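Geranylgeranyl pyrophosphate synthetase (Pyrococcus horikoshii, PDB 1WY0) probably condenses allylic diphosphates with isopentenyl diphosphate to build geranylgeranyl diphosphate, a C20 isoprenoid precursor. Local coordinates at residues Y35-H40 against I111-L116; M173-T178 against V210-Q215; W217-D222 against K242-V247. All coordinates share one frame; numbering follows the deposited sequence.

In the fold
All three contacts lie in the all-helical fold of the polyprenyl synthetase chain, and they follow one another in series, so none nests in or crosses another. Contact 1 brings helix 32-40 against helix 107-126, closing a loop of 70 residues that includes helix 69-90. Contact 2 then joins helices 167-193 and 197-224 across a shorter, mostly helical loop of 31 residues, and contact 3 returns the start of helix 245-253 to the C-terminal part of helix 197-224. Contacts 2 and 3 thus share a helix and touch, their centres about 12 Å apart, whereas the centre of contact 1 is about 24 Å from that of contact 2 and about 29 Å from that of contact 3.

Contact 1. Residues Y35-H40 against I111-L116; sequences YEAARH and ILAGDL
Tyr-35, Ala-37 and Ala-38 of helix 32-40 meet Ala-113 and Leu-116 of helix 107-126 in a helix-helix crossing of the all-alpha prenyltransferase fold, beside the subunit interface. The local axes approach to 8.5 Å with a signed crossing angle of -73°. Alanines occupy the centre, and their small size is consistent with the close approach of the backbones, which it allows: the CA atoms of Ala-38 and Ala-113 are 4.7 Å apart. Ala-113 CB faces the other helix in the angle between Ala-37 and Ala-38, 4.0 Å from Ala-37 CB and 3.8 Å from Ala-38 N, so methyl meets backbone as well as methyl.

One turn further on, Leu-116 takes over. With CG anti to the backbone N (chi1 175°), the leucine extends its CD2 methyl over one face of the Tyr-35 ring. This is a CH-pi contact, CD2 standing 3.9 Å from the Tyr-35 ring centroid and 17° off the normal, displaced toward CE1 at 3.7 Å. The same methyl rests 4.0 Å from Ala-38 CB. Although the CB of Tyr-35 starts away from helix 107-126, the ring comes back toward that helix and takes the Leu-116 methyl on its face. The phenol OH hydrogen-bonds Glu-151 of the second subunit.

A serine in place of Tyr-35 would probably leave Leu-116 CD2 without its aromatic platform and Glu-151 of the second subunit without the phenol partner. The whole is an alanine-lined crossing of two helices in the all-helical prenyltransferase fold, closed by a CH-pi contact where the second subunit reaches both Tyr-35 and Leu-116.

Contact 2. Residues M173-T178 against V210-Q215; sequences MISGKT and VGIAFQ
Ile-174, Ser-175 and Thr-178 of helix 167-193 face Gly-211, Ile-212 and Gln-215 of helix 197-224, the short axes passing 8.8 Å apart at 107°. Packing is tightest where Ile-174 drives its CD1 methyl against the aliphatic stem of Gln-215. The distance from Ile-174 CD1 to Gln-215 CG is only 3.4 Å, while the gap from that methyl to Gln-215 CB is 3.9 Å. The other branch of the isoleucine, CG2, lies 4.1 Å from Ile-212 CG2. Ile-212 reaches across to Ser-175 with its own CD1 and meets the backbone: CD1 is 3.7 Å from Ser-175 CA. Gly-211 makes a second close point, beside Thr-178, since a CB there would point at helix 167-193 and press on Thr-178 O.

Only the polar ends of Thr-178 and Gln-215, both partly exposed residues, meet more loosely. Thr-178 CG2 and Gln-215 OE1 are 4.2 Å apart, and Thr-178 OG1 keeps 3.6 Å from Gly-211 O, without a hydrogen bond. The hydroxyl instead turns back into its own helix: lodged between the backbone N and the carbonyl carbon (chi1 53°), OG1 donates to Ile-174 O at 3.2 Å. That oxygen also accepts from Thr-178 N, which arrives at the opposite face of the carbonyl plane, where the helix widens into a pi-type turn at 175-178. The amide NE2 of Gln-215 has its partner in Asp-219.

Apolar carbons therefore hold the helices together, while Thr-178 OG1 and Gln-215 NE2 bond within their own helices. Lys-177 with Thr-178, and Phe-214 with Gln-215, probably correspond to the Lys-Thr and Phe-Gln motifs near the diphosphate site of related prenyltransferases, consistent with polar groups gathered at the partly exposed side.

Contact 3. Residues W217-D222 against K242-V247; sequences WDDVLD and KKTLIV
Lys-242 NZ donates to Asp-219 OD1 at 2.8 Å, a salt bridge in which the ammonium reaches the syn side of the carboxylate oxygen from 25° out of its plane. The lysine chain is extended beyond CG, and it meets the aspartate at about a right angle. OD1 has a second donor in Gln-215 NE2, one turn back on helix 197-224. At the other oxygen a water donates to Asp-219 OD2 at 2.7 Å and accepts from Leu-245 N, also at 2.7 Å. Both carboxylate oxygens are thus engaged, and an N-H of the first turn of helix 245-253 is satisfied through the water.

Thr-244 sits between these polar arms as the N-cap of that helix. Its hydroxyl, held between the backbone N and the carbonyl carbon (chi1 76°), accepts from Val-247 N at 3.2 Å, with a weak bond from Ile-246 N. This leaves the carbon side of the threonine to the aspartate: Thr-244 CB approaches Asp-219 OD2 to 3.3 Å, and its CG2 methyl lies 3.6 Å from Asp-219 CG.

Farther out the contact becomes apolar. Ile-246 extends CD1 onto the backbone and side chain of Val-220, 3.7 Å from Val-220 CA and 3.9 Å from Val-220 CG2, the two side chains crossing roughly at right angles. Ala-303 and Ser-299 of helix 299-315 also touch the isoleucine.

Asp-218, Asp-219 and Asp-222 spell the DDxxD pattern of the family's second aspartate-rich motif, which in relatives binds the diphosphate through magnesium; no magnesium is present here. Gripped by Lys-242, Gln-215 and the water, the carboxylate of Asp-219 is probably fixed in its rotation.

Contact 1. Residues Y35-H40 against I111-L116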
loop_
_atom_site.group_PDB
_atom_site.type_symbol
_atom_site.label_atom_id
_atom_site.label_comp_id
_atom_site.label_asym_id
_atom_site.label_seq_id
_atom_site.Cartn_x
_atom_site.Cartn_y
_atom_site.Cartn_z
ATOM N N TYR A 35 0.816 -3.876 -14.661
ATOM C CA TYR A 35 2.103 -4.510 -14.378
ATOM C C TYR A 35 3.271 -3.786 -15.062
ATOM O O TYR A 35 4.419 -3.873 -14.646
ATOM C CB TYR A 35 2.037 -5.960 -14.860
ATOM C CG TYR A 35 1.605 -6.843 -13.745
ATOM C CD1 TYR A 35 2.553 -7.380 -12.878
ATOM C CD2 TYR A 35 0.254 -7.134 -13.554
ATOM C CE1 TYR A 35 2.156 -8.190 -11.825
ATOM C CE2 TYR A 35 -0.143 -7.952 -12.507
ATOM C CZ TYR A 35 0.802 -8.483 -11.649
ATOM O OH TYR A 35 0.413 -9.291 -10.597
ATOM N N GLU A 36 2.971 -3.057 -16.151
ATOM C CA GLU A 36 4.016 -2.245 -16.764
ATOM C C GLU A 36 4.216 -0.946 -15.987
ATOM O O GLU A 36 5.311 -0.412 -15.868
ATOM C CB GLU A 36 3.608 -1.940 -18.205
ATOM C CG GLU A 36 4.603 -2.502 -19.219
ATOM C CD GLU A 36 6.009 -2.335 -18.689
ATOM O OE1 GLU A 36 6.327 -1.259 -18.204
ATOM O OE2 GLU A 36 6.781 -3.288 -18.771
ATOM N N ALA A 37 3.088 -0.420 -15.477
ATOM C CA ALA A 37 3.169 0.749 -14.614
ATOM C C ALA A 37 3.994 0.446 -13.363
ATOM O O ALA A 37 4.874 1.199 -12.968
ATOM C CB ALA A 37 1.747 1.144 -14.214
ATOM N N ALA A 38 3.740 -0.735 -12.802
ATOM C CA ALA A 38 4.510 -1.245 -11.664
ATOM C C ALA A 38 5.977 -1.529 -12.022
ATOM O O ALA A 38 6.881 -1.307 -11.212
ATOM C CB ALA A 38 3.864 -2.517 -11.129
ATOM N N ARG A 39 6.204 -2.033 -13.230
ATOM C CA ARG A 39 7.550 -2.343 -13.703
ATOM C C ARG A 39 8.357 -1.116 -14.112
ATOM O O ARG A 39 9.582 -1.165 -14.146
ATOM C CB ARG A 39 7.480 -3.295 -14.905
ATOM C CG ARG A 39 7.326 -4.765 -14.544
ATOM C CD ARG A 39 6.735 -5.562 -15.716
ATOM N NE ARG A 39 7.592 -5.544 -16.897
ATOM C CZ ARG A 39 8.509 -6.465 -17.176
ATOM N NH1 ARG A 39 8.693 -7.493 -16.362
ATOM N NH2 ARG A 39 9.258 -6.346 -18.265
ATOM N N HIS A 40 7.679 -0.015 -14.416
ATOM C CA HIS A 40 8.359 1.189 -14.875
ATOM C C HIS A 40 9.589 1.639 -14.070
ATOM O O HIS A 40 10.676 1.801 -14.634
ATOM C CB HIS A 40 7.360 2.346 -14.990
ATOM C CG HIS A 40 7.924 3.555 -15.673
ATOM N ND1 HIS A 40 8.324 3.544 -16.992
ATOM C CD2 HIS A 40 8.189 4.800 -15.213
ATOM C CE1 HIS A 40 8.814 4.727 -17.314
ATOM N NE2 HIS A 40 8.743 5.509 -16.253
ATOM N N ILE A 111 -1.401 5.017 -8.273
ATOM C CA ILE A 111 -1.672 4.636 -6.900
ATOM C C ILE A 111 -1.708 3.112 -6.861
ATOM O O ILE A 111 -1.021 2.486 -6.040
ATOM C CB ILE A 111 -3.015 5.178 -6.431
ATOM C CG1 ILE A 111 -2.908 6.673 -6.173
ATOM C CG2 ILE A 111 -3.459 4.447 -5.180
ATOM C CD1 ILE A 111 -4.281 7.379 -5.936
ATOM N N LEU A 112 -2.503 2.516 -7.755
ATOM C CA LEU A 112 -2.607 1.060 -7.821
ATOM C C LEU A 112 -1.268 0.363 -8.066
ATOM O O LEU A 112 -1.039 -0.706 -7.519
ATOM C CB LEU A 112 -3.586 0.630 -8.911
ATOM C CG LEU A 112 -5.059 0.722 -8.524
ATOM C CD1 LEU A 112 -5.880 0.146 -9.642
ATOM C CD2 LEU A 112 -5.323 -0.048 -7.202
ATOM N N ALA A 113 -0.397 0.951 -8.896
ATOM C CA ALA A 113 0.901 0.349 -9.169
ATOM C C ALA A 113 1.715 0.334 -7.875
ATOM O O ALA A 113 2.372 -0.658 -7.559
ATOM C CB ALA A 113 1.639 1.135 -10.241
ATOM N N GLY A 114 1.686 1.449 -7.147
ATOM C CA GLY A 114 2.380 1.522 -5.876
ATOM C C GLY A 114 1.818 0.455 -4.952
ATOM O O GLY A 114 2.573 -0.212 -4.267
ATOM N N ASP A 115 0.500 0.278 -4.936
ATOM C CA ASP A 115 -0.131 -0.732 -4.082
ATOM C C ASP A 115 0.318 -2.137 -4.447
ATOM O O ASP A 115 0.569 -2.968 -3.574
ATOM C CB ASP A 115 -1.670 -0.677 -4.184
ATOM C CG ASP A 115 -2.250 0.554 -3.511
ATOM O OD1 ASP A 115 -1.487 1.232 -2.764
ATOM O OD2 ASP A 115 -3.458 0.826 -3.716
ATOM N N LEU A 116 0.390 -2.411 -5.738
ATOM C CA LEU A 116 0.799 -3.726 -6.202
ATOM C C LEU A 116 2.241 -3.982 -5.787
ATOM O O LEU A 116 2.589 -5.068 -5.342
ATOM C CB LEU A 116 0.691 -3.837 -7.727
ATOM C CG LEU A 116 1.244 -5.206 -8.165
ATOM C CD1 LEU A 116 0.339 -6.292 -7.612
ATOM C CD2 LEU A 116 1.341 -5.301 -9.660
#

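Contact 2. Residues M173-T178 against V210-Q215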
loop_
_atom_site.group_PDB
_atom_site.type_symbol
_atom_site.label_atom_id
_atom_site.label_comp_id
_atom_site.label_asym_id
_atom_site.label_seq_id
_atom_site.Cartn_x
_atom_site.Cartn_y
_atom_site.Cartn_z
ATOM N N MET A 173 11.790 13.608 10.644
ATOM C CA MET A 173 11.131 13.278 9.393
ATOM C C MET A 173 12.033 12.421 8.506
ATOM O O MET A 173 11.642 11.329 8.070
ATOM C CB MET A 173 10.750 14.579 8.679
ATOM C CG MET A 173 10.130 14.425 7.283
ATOM S SD MET A 173 11.306 14.032 5.959
ATOM C CE MET A 173 12.020 15.647 5.588
ATOM N N ILE A 174 13.248 12.902 8.258
ATOM C CA ILE A 174 14.126 12.152 7.368
ATOM C C ILE A 174 14.470 10.775 7.943
ATOM O O ILE A 174 14.705 9.808 7.231
ATOM C CB ILE A 174 15.407 12.962 7.165
ATOM C CG1 ILE A 174 16.168 12.448 5.940
ATOM C CG2 ILE A 174 16.325 12.800 8.390
ATOM C CD1 ILE A 174 15.416 12.714 4.635
ATOM N N SER A 175 14.536 10.722 9.286
ATOM C CA SER A 175 14.870 9.461 9.938
ATOM C C SER A 175 13.930 8.335 9.506
ATOM O O SER A 175 14.306 7.178 9.380
ATOM C CB SER A 175 14.779 9.667 11.451
ATOM O OG SER A 175 14.997 8.421 12.113
ATOM N N GLY A 176 12.651 8.701 9.313
ATOM C CA GLY A 176 11.691 7.662 8.973
ATOM C C GLY A 176 11.516 7.534 7.457
ATOM O O GLY A 176 11.252 6.467 6.922
ATOM N N LYS A 177 11.631 8.687 6.765
ATOM C CA LYS A 177 11.495 8.647 5.312
ATOM C C LYS A 177 12.517 7.696 4.685
ATOM O O LYS A 177 12.183 6.730 4.015
ATOM C CB LYS A 177 11.674 10.062 4.746
ATOM C CG LYS A 177 11.128 10.183 3.318
ATOM C CD LYS A 177 10.833 11.631 2.914
ATOM C CE LYS A 177 10.883 11.840 1.396
ATOM N NZ LYS A 177 9.995 12.941 1.021
ATOM N N THR A 178 13.811 8.015 4.904
ATOM C CA THR A 178 14.866 7.250 4.241
ATOM C C THR A 178 15.644 6.347 5.207
ATOM O O THR A 178 16.047 5.237 4.881
ATOM C CB THR A 178 15.820 8.243 3.576
ATOM O OG1 THR A 178 16.255 9.194 4.547
ATOM C CG2 THR A 178 15.108 8.984 2.439
ATOM N N VAL A 210 23.670 5.777 7.572
ATOM C CA VAL A 210 23.987 5.915 6.163
ATOM C C VAL A 210 22.751 6.414 5.417
ATOM O O VAL A 210 22.838 7.334 4.605
ATOM C CB VAL A 210 24.459 4.570 5.569
ATOM C CG1 VAL A 210 24.489 4.639 4.050
ATOM C CG2 VAL A 210 25.840 4.250 6.086
ATOM N N GLY A 211 21.604 5.813 5.712
ATOM C CA GLY A 211 20.367 6.222 5.070
ATOM C C GLY A 211 20.114 7.711 5.220
ATOM O O GLY A 211 19.743 8.388 4.257
ATOM N N ILE A 212 20.330 8.236 6.420
ATOM C CA ILE A 212 20.107 9.653 6.665
ATOM C C ILE A 212 21.160 10.539 6.001
ATOM O O ILE A 212 20.817 11.512 5.328
ATOM C CB ILE A 212 20.035 9.940 8.188
ATOM C CG1 ILE A 212 18.704 9.417 8.736
ATOM C CG2 ILE A 212 20.165 11.425 8.465
ATOM C CD1 ILE A 212 18.515 9.604 10.236
ATOM N N ALA A 213 22.432 10.193 6.165
ATOM C CA ALA A 213 23.519 10.981 5.583
ATOM C C ALA A 213 23.462 11.061 4.058
ATOM O O ALA A 213 23.836 12.071 3.474
ATOM C CB ALA A 213 24.868 10.418 6.025
ATOM N N PHE A 214 23.021 9.987 3.416
ATOM C CA PHE A 214 22.748 9.897 1.990
ATOM C C PHE A 214 22.004 11.135 1.495
ATOM O O PHE A 214 22.487 11.890 0.660
ATOM C CB PHE A 214 21.902 8.648 1.742
ATOM C CG PHE A 214 21.489 8.588 0.301
ATOM C CD1 PHE A 214 22.461 8.534 -0.691
ATOM C CD2 PHE A 214 20.146 8.576 -0.035
ATOM C CE1 PHE A 214 22.082 8.462 -2.022
ATOM C CE2 PHE A 214 19.773 8.501 -1.374
ATOM C CZ PHE A 214 20.738 8.442 -2.373
ATOM N N GLN A 215 20.800 11.206 2.050
ATOM C CA GLN A 215 19.871 12.257 1.673
ATOM C C GLN A 215 20.440 13.642 1.987
ATOM O O GLN A 215 20.352 14.550 1.166
ATOM C CB GLN A 215 18.527 12.068 2.381
ATOM C CG GLN A 215 17.459 13.026 1.875
ATOM C CD GLN A 215 17.259 12.899 0.372
ATOM O OE1 GLN A 215 16.896 11.832 -0.124
ATOM N NE2 GLN A 215 17.514 13.980 -0.358
#

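Contact 3. Residues W217-D222 against K242-V247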
loop_
_atom_site.group_PDB
_atom_site.type_symbol
_atom_site.label_atom_id
_atom_site.label_comp_id
_atom_site.label_asym_id
_atom_site.label_seq_id
_atom_site.Cartn_x
_atom_site.Cartn_y
_atom_site.Cartn_z
ATOM N N TRP A 217 23.512 14.571 2.115
ATOM C CA TRP A 217 24.573 14.874 1.163
ATOM C C TRP A 217 23.993 15.228 -0.210
ATOM O O TRP A 217 24.567 16.039 -0.945
ATOM C CB TRP A 217 25.534 13.682 1.047
ATOM C CG TRP A 217 26.784 14.000 0.284
ATOM C CD1 TRP A 217 27.112 13.583 -0.977
ATOM C CD2 TRP A 217 27.874 14.813 0.734
ATOM N NE1 TRP A 217 28.344 14.089 -1.339
ATOM C CE2 TRP A 217 28.831 14.847 -0.306
ATOM C CE3 TRP A 217 28.135 15.518 1.918
ATOM C CZ2 TRP A 217 30.033 15.558 -0.198
ATOM C CZ3 TRP A 217 29.334 16.225 2.028
ATOM C CH2 TRP A 217 30.268 16.238 0.970
ATOM N N ASP A 218 22.865 14.620 -0.563
ATOM C CA ASP A 218 22.225 14.925 -1.841
ATOM C C ASP A 218 21.734 16.357 -1.819
ATOM O O ASP A 218 21.893 17.086 -2.798
ATOM C CB ASP A 218 21.041 13.991 -2.108
ATOM C CG ASP A 218 21.471 12.692 -2.735
ATOM O OD1 ASP A 218 22.690 12.533 -2.970
ATOM O OD2 ASP A 218 20.598 11.836 -2.999
ATOM N N ASP A 219 21.131 16.756 -0.703
ATOM C CA ASP A 219 20.640 18.117 -0.569
ATOM C C ASP A 219 21.795 19.103 -0.648
ATOM O O ASP A 219 21.650 20.186 -1.209
ATOM C CB ASP A 219 19.875 18.282 0.747
ATOM C CG ASP A 219 18.604 17.437 0.787
ATOM O OD1 ASP A 219 18.197 16.950 -0.287
ATOM O OD2 ASP A 219 18.008 17.271 1.876
ATOM N N VAL A 220 22.945 18.718 -0.096
ATOM C CA VAL A 220 24.141 19.562 -0.115
ATOM C C VAL A 220 24.640 19.742 -1.545
ATOM O O VAL A 220 24.932 20.850 -1.976
ATOM C CB VAL A 220 25.300 18.933 0.702
ATOM C CG1 VAL A 220 26.614 19.618 0.344
ATOM C CG2 VAL A 220 25.027 19.067 2.201
ATOM N N LEU A 221 24.750 18.629 -2.259
ATOM C CA LEU A 221 25.192 18.620 -3.647
ATOM C C LEU A 221 24.277 19.456 -4.541
ATOM O O LEU A 221 24.699 20.104 -5.489
ATOM C CB LEU A 221 25.203 17.172 -4.140
ATOM C CG LEU A 221 26.451 16.410 -3.697
ATOM C CD1 LEU A 221 26.504 14.990 -4.263
ATOM C CD2 LEU A 221 27.747 17.093 -4.129
ATOM N N ASP A 222 22.970 19.388 -4.233
ATOM C CA ASP A 222 22.000 20.100 -5.054
ATOM C C ASP A 222 22.253 21.608 -5.074
ATOM O O ASP A 222 21.805 22.333 -5.954
ATOM C CB ASP A 222 20.603 19.808 -4.509
ATOM C CG ASP A 222 19.570 20.398 -5.453
ATOM O OD1 ASP A 222 19.273 19.746 -6.454
ATOM O OD2 ASP A 222 19.092 21.501 -5.190
ATOM N N LYS A 242 12.153 23.057 -0.735
ATOM C CA LYS A 242 12.251 21.770 -0.062
ATOM C C LYS A 242 12.863 21.927 1.326
ATOM O O LYS A 242 13.835 22.651 1.492
ATOM C CB LYS A 242 13.113 20.821 -0.893
ATOM C CG LYS A 242 13.101 19.392 -0.425
ATOM C CD LYS A 242 14.300 18.638 -1.001
ATOM C CE LYS A 242 14.226 17.167 -0.683
ATOM N NZ LYS A 242 15.501 16.494 -1.068
ATOM N N LYS A 243 12.286 21.245 2.316
ATOM C CA LYS A 243 12.794 21.302 3.683
ATOM C C LYS A 243 13.949 20.328 3.865
ATOM O O LYS A 243 13.753 19.119 3.950
ATOM C CB LYS A 243 11.691 20.961 4.689
ATOM C CG LYS A 243 10.902 22.155 5.196
ATOM C CD LYS A 243 9.976 22.712 4.140
ATOM C CE LYS A 243 9.223 23.913 4.669
ATOM N NZ LYS A 243 8.212 24.377 3.696
ATOM N N THR A 244 15.159 20.866 3.905
ATOM C CA THR A 244 16.357 20.057 4.086
ATOM C C THR A 244 16.998 20.457 5.415
ATOM O O THR A 244 16.526 21.375 6.078
ATOM C CB THR A 244 17.363 20.322 2.964
ATOM O OG1 THR A 244 18.005 21.583 3.195
ATOM C CG2 THR A 244 16.652 20.364 1.612
ATOM N N LEU A 245 18.071 19.773 5.800
ATOM C CA LEU A 245 18.765 20.099 7.046
ATOM C C LEU A 245 19.450 21.452 6.924
ATOM O O LEU A 245 19.640 22.147 7.919
ATOM C CB LEU A 245 19.811 19.033 7.373
ATOM C CG LEU A 245 20.710 19.353 8.569
ATOM C CD1 LEU A 245 19.873 19.753 9.776
ATOM C CD2 LEU A 245 21.570 18.140 8.879
ATOM N N ILE A 246 19.827 21.810 5.698
ATOM C CA ILE A 246 20.484 23.079 5.425
ATOM C C ILE A 246 19.532 24.242 5.694
ATOM O O ILE A 246 19.894 25.235 6.328
ATOM C CB ILE A 246 20.953 23.139 3.958
ATOM C CG1 ILE A 246 21.886 21.960 3.674
ATOM C CG2 ILE A 246 21.656 24.464 3.680
ATOM C CD1 ILE A 246 22.119 21.687 2.204
ATOM N N VAL A 247 18.306 24.112 5.206
ATOM C CA VAL A 247 17.295 25.141 5.386
ATOM C C VAL A 247 16.862 25.215 6.856
ATOM O O VAL A 247 16.559 26.296 7.366
ATOM C CB VAL A 247 16.082 24.840 4.482
ATOM C CG1 VAL A 247 14.932 25.730 4.829
ATOM C CG2 VAL A 247 16.463 25.049 3.038
HETATM O O HOH W 1 19.020 17.765 4.306
#